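Local coordinates for protein fumarate reductase iron-sulfur subunit (Mycolicibacterium smegmatis, PDB 7D6V) that probably carries electrons through its [2Fe-2S], [4Fe-4S] and [3Fe-4S] clusters toward ubiquinone, as the iron-sulfur subunit of the mycobacterial succinate dehydrogenase Sdh1, at residues B[96-99]-B[100-104]; B[147-150]-B[151-154]; B[170-173]-B[174-177]; B[218-221]-B[222-226]. One frame throughout, in Å; residues are numbered along the deposited sequence.

Interactions 2, 3 and 4 line the [4Fe-4S] and [3Fe-4S] clusters, whereas interaction 1 lies apart, its centre 14 Å from that of interaction 2 and about 30 Å from that of interaction 4. Interaction 2 supplies two cysteines to the [4Fe-4S] cluster, and interactions 3 and 4 both touch the [3Fe-4S] cluster. Interactions 2 and 3 are bound directly: Gln152 OE1 stands 2.8 Å from Arg172 N, probably a hydrogen bond, and a salt bridge joins Glu147 OE2 to Arg172 NE at 3.2 Å. Interactions 3 and 4, with centres 10 Å apart, pack helix on helix, His174 CB lying 3.8 Å from Leu224 CD2.

Interaction 1. Residues B[96-99]-B[100-104]; sequences PVMR and DLVTD
The carbonyl oxygen of Val102 is gripped by two successive backbone N-H groups, Met98 N at 2.8 Å from Val102 O and Arg99 N at 3.2 Å from the same oxygen. Both donors approach from one face of the carbonyl plane, moderately tilted out of it. The return bond, Val102 N to Arg99 O, is long at 3.3 Å and comes in above the carbonyl plane of Arg99. At the other end of the pairing, Asp104 N donates to Pro96 O at 2.6 Å in a nearly straight bond (174°).

Met98 reaches back over the partner strand. With its CG beside the backbone N (chi1 -82°) and the rest of the chain extended, it brings SD to 3.8 Å from Val102 CG1 and carries CE on to the carboxylate of Asp104. Arg99 and Asp100 run side by side in the same direction. Asp100 OD2 lies over one face of the guanidinium, 3.7 Å from Arg99 NE, so this long salt bridge rests on charge alone, without an N-H aimed at the oxygen. The carboxylate is held more firmly elsewhere, OD2 by Ala49 N and OD1 by Arg12 and Gly13 N. Phe530 of succinate dehydrogenase subunit A packs on Arg99 and Val102, while Val97 rests on Trp11 of strand 4-14. The result is a short antiparallel beta hairpin, strands 97-99 and 102-103, with Met98 and Arg99 set against Val102 in a classic beta bulge, in the part of the chain that belongs to the 2Fe-2S domain family.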
loop_
_atom_site.group_PDB
_atom_site.type_symbol
_atom_site.label_atom_id
_atom_site.label_comp_id
_atom_site.label_asym_id
_atom_site.label_seq_id
_atom_site.Cartn_x
_atom_site.Cartn_y
_atom_site.Cartn_z
ATOM N N PRO B 96 12.896 -15.656 9.094
ATOM C CA PRO B 96 12.597 -16.889 9.828
ATOM C C PRO B 96 11.130 -17.262 9.697
ATOM O O PRO B 96 10.246 -16.405 9.722
ATOM C CB PRO B 96 12.966 -16.543 11.274
ATOM C CG PRO B 96 13.860 -15.370 11.176
ATOM C CD PRO B 96 13.414 -14.604 9.983
ATOM N N VAL B 97 10.878 -18.555 9.566
ATOM C CA VAL B 97 9.534 -19.063 9.325
ATOM C C VAL B 97 8.813 -19.225 10.657
ATOM O O VAL B 97 9.348 -19.819 11.599
ATOM C CB VAL B 97 9.582 -20.387 8.542
ATOM C CG1 VAL B 97 10.476 -21.403 9.231
ATOM C CG2 VAL B 97 8.191 -20.949 8.355
ATOM N N MET B 98 7.609 -18.658 10.750
ATOM C CA MET B 98 6.758 -18.913 11.907
ATOM C C MET B 98 6.011 -20.228 11.739
ATOM O O MET B 98 6.183 -21.162 12.530
ATOM C CB MET B 98 5.769 -17.761 12.102
ATOM C CG MET B 98 6.327 -16.557 12.825
ATOM S SD MET B 98 5.166 -15.182 12.809
ATOM C CE MET B 98 6.003 -14.015 13.873
ATOM N N ARG B 99 5.187 -20.316 10.704
ATOM C CA ARG B 99 4.496 -21.546 10.358
ATOM C C ARG B 99 4.334 -21.554 8.841
ATOM O O ARG B 99 5.079 -20.871 8.132
ATOM C CB ARG B 99 3.178 -21.663 11.139
ATOM C CG ARG B 99 2.804 -23.094 11.452
ATOM C CD ARG B 99 1.372 -23.219 11.891
ATOM N NE ARG B 99 0.926 -24.604 11.848
ATOM C CZ ARG B 99 -0.344 -24.974 11.765
ATOM N NH1 ARG B 99 -1.298 -24.058 11.722
ATOM N NH2 ARG B 99 -0.657 -26.260 11.725
ATOM N N ASP B 100 3.345 -22.300 8.346
ATOM C CA ASP B 100 3.291 -22.728 6.950
ATOM C C ASP B 100 3.656 -21.637 5.944
ATOM O O ASP B 100 4.644 -21.762 5.216
ATOM C CB ASP B 100 1.891 -23.273 6.656
ATOM C CG ASP B 100 1.381 -24.178 7.752
ATOM O OD1 ASP B 100 2.073 -25.160 8.085
ATOM O OD2 ASP B 100 0.292 -23.907 8.290
ATOM N N LEU B 101 2.889 -20.552 5.895
ATOM C CA LEU B 101 3.164 -19.477 4.947
ATOM C C LEU B 101 3.491 -18.161 5.635
ATOM O O LEU B 101 3.559 -17.125 4.967
ATOM C CB LEU B 101 1.985 -19.282 3.993
ATOM C CG LEU B 101 1.647 -20.437 3.050
ATOM C CD1 LEU B 101 0.494 -20.056 2.145
ATOM C CD2 LEU B 101 2.857 -20.851 2.237
ATOM N N VAL B 102 3.699 -18.174 6.946
ATOM C CA VAL B 102 3.914 -16.971 7.736
ATOM C C VAL B 102 5.363 -16.947 8.194
ATOM O O VAL B 102 5.869 -17.941 8.725
ATOM C CB VAL B 102 2.953 -16.920 8.935
ATOM C CG1 VAL B 102 3.115 -15.623 9.692
ATOM C CG2 VAL B 102 1.535 -17.077 8.460
ATOM N N THR B 103 6.030 -15.818 7.982
ATOM C CA THR B 103 7.402 -15.632 8.416
ATOM C C THR B 103 7.462 -14.541 9.476
ATOM O O THR B 103 6.537 -13.743 9.633
ATOM C CB THR B 103 8.325 -15.270 7.245
ATOM O OG1 THR B 103 7.742 -14.208 6.483
ATOM C CG2 THR B 103 8.535 -16.472 6.350
ATOM N N ASP B 104 8.571 -14.524 10.210
ATOM C CA ASP B 104 8.805 -13.518 11.242
ATOM C C ASP B 104 9.419 -12.294 10.577
ATOM O O ASP B 104 10.638 -12.161 10.471
ATOM C CB ASP B 104 9.701 -14.074 12.339
ATOM C CG ASP B 104 9.850 -13.125 13.506
ATOM O OD1 ASP B 104 10.959 -13.048 14.071
ATOM O OD2 ASP B 104 8.861 -12.452 13.858
#

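Interaction 2. Residues B[147-150]-B[151-154]; sequences ECFL and CQNV. With SF4 (iron/sulfur cluster), chain F.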
loop_
_atom_site.group_PDB
_atom_site.type_symbol
_atom_site.label_atom_id
_atom_site.label_comp_id
_atom_site.label_asym_id
_atom_site.label_seq_id
_atom_site.Cartn_x
_atom_site.Cartn_y
_atom_site.Cartn_z
ATOM N N GLU B 147 4.167 -1.659 3.028
ATOM C CA GLU B 147 5.317 -2.366 3.569
ATOM C C GLU B 147 5.118 -3.870 3.451
ATOM O O GLU B 147 4.855 -4.559 4.440
ATOM C CB GLU B 147 5.567 -1.940 5.013
ATOM C CG GLU B 147 6.206 -0.572 5.114
ATOM C CD GLU B 147 6.420 -0.129 6.540
ATOM O OE1 GLU B 147 5.664 -0.578 7.424
ATOM O OE2 GLU B 147 7.346 0.671 6.777
ATOM N N CYS B 148 5.283 -4.384 2.236
ATOM C CA CYS B 148 5.150 -5.812 1.980
ATOM C C CYS B 148 6.473 -6.516 2.277
ATOM O O CYS B 148 6.492 -7.666 2.716
ATOM C CB CYS B 148 4.730 -6.063 0.532
ATOM S SG CYS B 148 6.105 -6.170 -0.637
ATOM N N PHE B 149 7.575 -5.813 2.033
ATOM C CA PHE B 149 8.911 -6.349 2.276
ATOM C C PHE B 149 9.310 -7.410 1.260
ATOM O O PHE B 149 10.190 -8.231 1.528
ATOM C CB PHE B 149 9.031 -6.897 3.701
ATOM C CG PHE B 149 8.608 -5.920 4.758
ATOM C CD1 PHE B 149 9.105 -4.629 4.763
ATOM C CD2 PHE B 149 7.701 -6.285 5.734
ATOM C CE1 PHE B 149 8.717 -3.727 5.727
ATOM C CE2 PHE B 149 7.310 -5.387 6.700
ATOM C CZ PHE B 149 7.818 -4.106 6.698
ATOM N N LEU B 150 8.684 -7.403 0.082
ATOM C CA LEU B 150 9.106 -8.309 -0.979
ATOM C C LEU B 150 10.487 -7.931 -1.498
ATOM O O LEU B 150 11.288 -8.805 -1.852
ATOM C CB LEU B 150 8.082 -8.307 -2.112
ATOM C CG LEU B 150 6.756 -9.020 -1.842
ATOM C CD1 LEU B 150 5.770 -8.756 -2.962
ATOM C CD2 LEU B 150 6.968 -10.506 -1.654
ATOM N N CYS B 151 10.778 -6.633 -1.482
ATOM C CA CYS B 151 12.080 -6.139 -1.901
ATOM C C CYS B 151 13.116 -6.677 -0.920
ATOM O O CYS B 151 14.161 -7.188 -1.325
ATOM C CB CYS B 151 12.100 -4.610 -1.910
ATOM S SG CYS B 151 11.840 -3.850 -0.291
ATOM N N GLN B 152 12.819 -6.560 0.373
ATOM C CA GLN B 152 13.714 -7.067 1.405
ATOM C C GLN B 152 13.906 -8.569 1.268
ATOM O O GLN B 152 15.003 -9.088 1.497
ATOM C CB GLN B 152 13.160 -6.728 2.786
ATOM C CG GLN B 152 12.787 -5.275 2.969
ATOM C CD GLN B 152 13.955 -4.431 3.423
ATOM O OE1 GLN B 152 14.410 -3.551 2.703
ATOM N NE2 GLN B 152 14.442 -4.692 4.624
ATOM N N ASN B 153 12.839 -9.284 0.911
ATOM C CA ASN B 153 12.930 -10.727 0.734
ATOM C C ASN B 153 13.839 -11.100 -0.431
ATOM O O ASN B 153 14.634 -12.039 -0.328
ATOM C CB ASN B 153 11.534 -11.310 0.526
ATOM C CG ASN B 153 11.553 -12.805 0.330
ATOM O OD1 ASN B 153 11.889 -13.555 1.241
ATOM N ND2 ASN B 153 11.190 -13.247 -0.862
ATOM N N VAL B 154 13.737 -10.382 -1.548
ATOM C CA VAL B 154 14.390 -10.860 -2.762
ATOM C C VAL B 154 15.851 -10.422 -2.833
ATOM O O VAL B 154 16.649 -11.044 -3.542
ATOM C CB VAL B 154 13.605 -10.396 -4.000
ATOM C CG1 VAL B 154 13.762 -8.914 -4.194
ATOM C CG2 VAL B 154 14.036 -11.162 -5.244
HETATM FE FE1 SF4 F . 9.674 -3.034 -1.084
HETATM FE FE2 SF4 F . 7.771 -1.884 -3.127
HETATM FE FE3 SF4 F . 7.529 -1.093 -0.223
HETATM FE FE4 SF4 F . 6.777 -3.884 -1.094
HETATM S S1 SF4 F . 6.201 -1.914 -1.680
HETATM S S2 SF4 F . 8.105 -3.064 0.362
HETATM S S3 SF4 F . 8.347 -3.855 -2.542
HETATM S S4 SF4 F . 9.099 -1.064 -1.669
#
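Cys151 follows Leu150 in the first turn of the helix and binds the [4Fe-4S] cluster through SG, 2.5 Å from its atom FE1. Its SG stands between the backbone N and the carbonyl carbon (chi1 63°), which carries the sulfur out to the cluster. Three residues earlier, Cys148 SG binds a second iron, FE4, at 2.4 Å. That sulfur also accepts a hydrogen bond from Leu150 N at 2.9 Å, so the thiolate has an N-H partner besides its metal, which would probably stabilise its negative charge. With Cys145 they form a CxxCxxC sequence as in bacterial ferredoxins, and Cys213 completes the cysteines of the pocket.

Gln152 comes next. Its CG meets the ring of Phe149 obliquely, 4.1 Å from CD1, and the amide plane is turned 64° from the ring. A bend at chi2 (-87°) leads the amide away from the ring, to Arg172 N, Asn108 and the carbonyl of Ala169. The Phe149 ring itself has Glu147 O over one face, toward the rim. Asn153 N then bonds to Phe149 O at 2.9 Å, the carbonyl of the N-cap residue, while its amide reaches Glu65. Last, Val154 N bonds to Leu150 O, also at 2.9 Å, and its CG1 lies beside that oxygen.

Around this buried turn, Cys151 and Gln152 touch helix 171-181, Phe149 and Gln152 lean on helix 107-112, and Leu150, Asn153 and Val154 pack on Pro70 of strand 70-72.

Interaction 3. Residues B[170-173]-B[174-177]; sequences GPRF and HMRI. With F3S (Fe3-s4 cluster), chain G.
Backbone hydrogen bonds between each residue and the fourth one on tie His174 to Gly170, Met175 to Pro171, Arg176 to Arg172 and Ile177 to Phe173. The first is also the straightest: His174 N meets Gly170 O at 3.1 Å with an angle of 168° at the hydrogen. The other three are each 2.9 Å long, for instance from Met175 N to Pro171 O. Gly170 is the N-cap, and at its backbone angles a side chain would be jammed against the carbonyl oxygen of the preceding residue, which calls for glycine.

Close to the same carbonyl, the His174 ring presents an edge, with CD2 3.1 Å from Gly170 O and the oxygen near the ring plane. The far nitrogen of the ring, NE2, has a weak hydrogen bond to Phe198 O.

Among the side chains, Arg172 does most of the touching. A bend at chi2 (-97°) lays its chain along the helix toward the next turn: CD sits above the centre of the Phe173 ring at 3.7 Å, and NH2 lies 3.5 Å from Arg176 CB and 3.6 Å from Met175 CE. The two arginines run side by side with their guanidinium planes 59° apart. Each has an acidic partner, Glu147 for Arg172 and Glu179 for Arg176, which should ease the like charges.

Contact with the bound group falls to Pro171, whose CB is 3.4 Å from S3 of the [3Fe-4S] cluster. A glycine N-cap followed by proline thus opens helix 171-181 of the dicluster domain, its first turn forming part of the [3Fe-4S] pocket.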
loop_
_atom_site.group_PDB
_atom_site.type_symbol
_atom_site.label_atom_id
_atom_site.label_comp_id
_atom_site.label_asym_id
_atom_site.label_seq_id
_atom_site.Cartn_x
_atom_site.Cartn_y
_atom_site.Cartn_z
ATOM N N GLY B 170 18.541 -2.827 3.734
ATOM C CA GLY B 170 17.648 -3.333 2.726
ATOM C C GLY B 170 17.123 -2.247 1.813
ATOM O O GLY B 170 17.224 -1.053 2.105
ATOM N N PRO B 171 16.555 -2.651 0.675
ATOM C CA PRO B 171 16.030 -1.656 -0.276
ATOM C C PRO B 171 14.972 -0.734 0.304
ATOM O O PRO B 171 14.985 0.467 0.012
ATOM C CB PRO B 171 15.449 -2.524 -1.403
ATOM C CG PRO B 171 15.495 -3.939 -0.907
ATOM C CD PRO B 171 16.558 -4.009 0.116
ATOM N N ARG B 172 14.058 -1.259 1.124
ATOM C CA ARG B 172 12.954 -0.441 1.618
ATOM C C ARG B 172 13.461 0.711 2.473
ATOM O O ARG B 172 12.997 1.848 2.340
ATOM C CB ARG B 172 11.971 -1.308 2.408
ATOM C CG ARG B 172 10.652 -0.629 2.749
ATOM C CD ARG B 172 10.669 -0.050 4.156
ATOM N NE ARG B 172 9.508 0.785 4.437
ATOM C CZ ARG B 172 9.352 2.031 4.002
ATOM N NH1 ARG B 172 8.257 2.708 4.312
ATOM N NH2 ARG B 172 10.283 2.600 3.255
ATOM N N PHE B 173 14.442 0.452 3.325
ATOM C CA PHE B 173 14.868 1.473 4.268
ATOM C C PHE B 173 15.916 2.413 3.693
ATOM O O PHE B 173 15.990 3.570 4.112
ATOM C CB PHE B 173 15.345 0.797 5.548
ATOM C CG PHE B 173 14.241 0.094 6.259
ATOM C CD1 PHE B 173 13.277 0.814 6.935
ATOM C CD2 PHE B 173 14.119 -1.280 6.187
ATOM C CE1 PHE B 173 12.239 0.177 7.562
ATOM C CE2 PHE B 173 13.080 -1.920 6.815
ATOM C CZ PHE B 173 12.139 -1.190 7.501
ATOM N N HIS B 174 16.687 1.976 2.700
ATOM C CA HIS B 174 17.473 2.938 1.941
ATOM C C HIS B 174 16.576 3.825 1.087
ATOM O O HIS B 174 16.865 5.015 0.912
ATOM C CB HIS B 174 18.511 2.210 1.093
ATOM C CG HIS B 174 19.661 1.678 1.888
ATOM N ND1 HIS B 174 20.598 2.497 2.478
ATOM C CD2 HIS B 174 20.009 0.412 2.216
ATOM C CE1 HIS B 174 21.481 1.759 3.124
ATOM N NE2 HIS B 174 21.147 0.490 2.980
ATOM N N MET B 175 15.469 3.278 0.580
ATOM C CA MET B 175 14.465 4.110 -0.070
ATOM C C MET B 175 13.850 5.097 0.914
ATOM O O MET B 175 13.553 6.240 0.556
ATOM C CB MET B 175 13.383 3.230 -0.696
ATOM C CG MET B 175 12.342 3.990 -1.491
ATOM S SD MET B 175 10.945 2.966 -1.967
ATOM C CE MET B 175 10.222 2.624 -0.370
ATOM N N ARG B 176 13.633 4.666 2.156
ATOM C CA ARG B 176 13.130 5.570 3.187
ATOM C C ARG B 176 14.129 6.685 3.484
ATOM O O ARG B 176 13.742 7.845 3.678
ATOM C CB ARG B 176 12.807 4.775 4.452
ATOM C CG ARG B 176 12.575 5.617 5.684
ATOM C CD ARG B 176 11.100 5.868 5.910
ATOM N NE ARG B 176 10.860 6.536 7.183
ATOM C CZ ARG B 176 10.349 7.755 7.301
ATOM N NH1 ARG B 176 10.019 8.445 6.221
ATOM N NH2 ARG B 176 10.167 8.282 8.502
ATOM N N ILE B 177 15.419 6.349 3.528
ATOM C CA ILE B 177 16.455 7.362 3.706
ATOM C C ILE B 177 16.433 8.357 2.553
ATOM O O ILE B 177 16.561 9.567 2.759
ATOM C CB ILE B 177 17.837 6.699 3.855
ATOM C CG1 ILE B 177 17.927 5.940 5.178
ATOM C CG2 ILE B 177 18.944 7.735 3.776
ATOM C CD1 ILE B 177 19.184 5.122 5.321
HETATM FE FE1 F3S G . 18.486 -5.222 -3.547
HETATM FE FE3 F3S G . 17.865 -3.513 -5.525
HETATM FE FE4 F3S G . 20.274 -3.263 -4.358
HETATM S S1 F3S G . 17.688 -5.734 -5.554
HETATM S S2 F3S G . 20.774 -5.389 -3.773
HETATM S S3 F3S G . 18.230 -2.952 -3.321
HETATM S S4 F3S G . 19.797 -2.850 -6.525
#

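Interaction 4. Residues B[218-221]-B[222-226]; sequences KITD and NALIP. With F3S (Fe3-s4 cluster), chain G.
Ile219 O accepts from two successive donors, Ala223 N and Leu224 N, each at 3.1 Å from that oxygen, and so marks a wider pi-type turn. Leu224 N lies in the carbonyl plane, whereas Ala223 N comes from above it. Just before, the ordinary helical bond from Asn222 N to Lys218 O measures 2.9 Å. The wider spacing continues as Ile225 N reaches Thr220 O at 3.0 Å, nearly straight (173°). Pro226 has no N-H to give, and its CD sits beside Asp221 O where the helix kinks.

Leu224 turns to the [3Fe-4S] cluster: CG lies beside the backbone N (chi1 -54°), and CD1 comes within 3.4 Å of the cluster atom S3. Alongside it runs Ile219, with CG2 4.1 Å from Leu224 CD1. Thr220 OG1, 3.7 Å from S4, is also hydrogen-bonded to the hydroxyl of Thr210.

Away from the cluster, the Asn222 amide crosses Lys218, its ND2 3.7 Å from Lys218 CB. This amide bonds to Glu141 and to Arg210 of the membrane anchor subunit, while Asp221 forms a salt bridge with Lys207. A pi-type turn thus lies in the first turns of helix 219-235, just after its N-cap Lys218, where Thr220 and Leu224 belong to the [3Fe-4S] pocket and Ile219 to the [4Fe-4S] pocket.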
loop_
_atom_site.group_PDB
_atom_site.type_symbol
_atom_site.label_atom_id
_atom_site.label_comp_id
_atom_site.label_asym_id
_atom_site.label_seq_id
_atom_site.Cartn_x
_atom_site.Cartn_y
_atom_site.Cartn_z
ATOM N N LYS B 218 10.365 2.852 -8.661
ATOM C CA LYS B 218 11.678 2.742 -9.294
ATOM C C LYS B 218 12.753 2.826 -8.210
ATOM O O LYS B 218 13.461 3.821 -8.059
ATOM C CB LYS B 218 11.857 3.833 -10.338
ATOM C CG LYS B 218 10.860 3.786 -11.476
ATOM C CD LYS B 218 11.077 2.580 -12.357
ATOM C CE LYS B 218 10.066 2.553 -13.484
ATOM N NZ LYS B 218 10.297 3.669 -14.441
ATOM N N ILE B 219 12.865 1.738 -7.445
ATOM C CA ILE B 219 13.685 1.754 -6.236
ATOM C C ILE B 219 15.145 2.026 -6.575
ATOM O O ILE B 219 15.790 2.887 -5.968
ATOM C CB ILE B 219 13.522 0.434 -5.461
ATOM C CG1 ILE B 219 12.043 0.149 -5.198
ATOM C CG2 ILE B 219 14.308 0.480 -4.164
ATOM C CD1 ILE B 219 11.777 -1.211 -4.618
ATOM N N THR B 220 15.688 1.300 -7.549
ATOM C CA THR B 220 17.106 1.437 -7.858
ATOM C C THR B 220 17.399 2.758 -8.559
ATOM O O THR B 220 18.344 3.467 -8.196
ATOM C CB THR B 220 17.572 0.260 -8.710
ATOM O OG1 THR B 220 17.101 -0.960 -8.129
ATOM C CG2 THR B 220 19.084 0.218 -8.779
ATOM N N ASP B 221 16.594 3.112 -9.560
ATOM C CA ASP B 221 16.912 4.267 -10.392
ATOM C C ASP B 221 16.603 5.588 -9.698
ATOM O O ASP B 221 17.322 6.573 -9.895
ATOM C CB ASP B 221 16.160 4.181 -11.718
ATOM C CG ASP B 221 16.872 3.316 -12.738
ATOM O OD1 ASP B 221 17.910 2.716 -12.395
ATOM O OD2 ASP B 221 16.393 3.237 -13.887
ATOM N N ASN B 222 15.545 5.640 -8.890
ATOM C CA ASN B 222 15.115 6.895 -8.291
ATOM C C ASN B 222 15.586 7.082 -6.858
ATOM O O ASN B 222 15.601 8.220 -6.377
ATOM C CB ASN B 222 13.586 7.004 -8.330
ATOM C CG ASN B 222 13.065 7.399 -9.693
ATOM O OD1 ASN B 222 13.835 7.648 -10.615
ATOM N ND2 ASN B 222 11.750 7.454 -9.828
ATOM N N ALA B 223 15.967 6.014 -6.164
ATOM C CA ALA B 223 16.385 6.121 -4.772
ATOM C C ALA B 223 17.822 5.686 -4.542
ATOM O O ALA B 223 18.604 6.443 -3.961
ATOM C CB ALA B 223 15.443 5.302 -3.878
ATOM N N LEU B 224 18.201 4.490 -4.988
ATOM C CA LEU B 224 19.482 3.920 -4.586
ATOM C C LEU B 224 20.651 4.558 -5.326
ATOM O O LEU B 224 21.653 4.927 -4.709
ATOM C CB LEU B 224 19.470 2.412 -4.808
ATOM C CG LEU B 224 18.305 1.683 -4.149
ATOM C CD1 LEU B 224 18.383 0.223 -4.471
ATOM C CD2 LEU B 224 18.304 1.908 -2.649
ATOM N N ILE B 225 20.555 4.666 -6.652
ATOM C CA ILE B 225 21.619 5.315 -7.420
ATOM C C ILE B 225 21.766 6.791 -7.060
ATOM O O ILE B 225 22.908 7.253 -6.907
ATOM C CB ILE B 225 21.405 5.077 -8.925
ATOM C CG1 ILE B 225 21.647 3.608 -9.267
ATOM C CG2 ILE B 225 22.325 5.961 -9.749
ATOM C CD1 ILE B 225 21.129 3.200 -10.615
ATOM N N PRO B 226 20.691 7.584 -6.941
ATOM C CA PRO B 226 20.875 8.966 -6.462
ATOM C C PRO B 226 21.534 9.060 -5.097
ATOM O O PRO B 226 22.375 9.943 -4.880
ATOM C CB PRO B 226 19.443 9.511 -6.440
ATOM C CG PRO B 226 18.746 8.744 -7.474
ATOM C CD PRO B 226 19.312 7.366 -7.413
HETATM FE FE1 F3S G . 18.486 -5.222 -3.547
HETATM FE FE3 F3S G . 17.865 -3.513 -5.525
HETATM FE FE4 F3S G . 20.274 -3.263 -4.358
HETATM S S1 F3S G . 17.688 -5.734 -5.554
HETATM S S2 F3S G . 20.774 -5.389 -3.773
HETATM S S3 F3S G . 18.230 -2.952 -3.321
HETATM S S4 F3S G . 19.797 -2.850 -6.525
#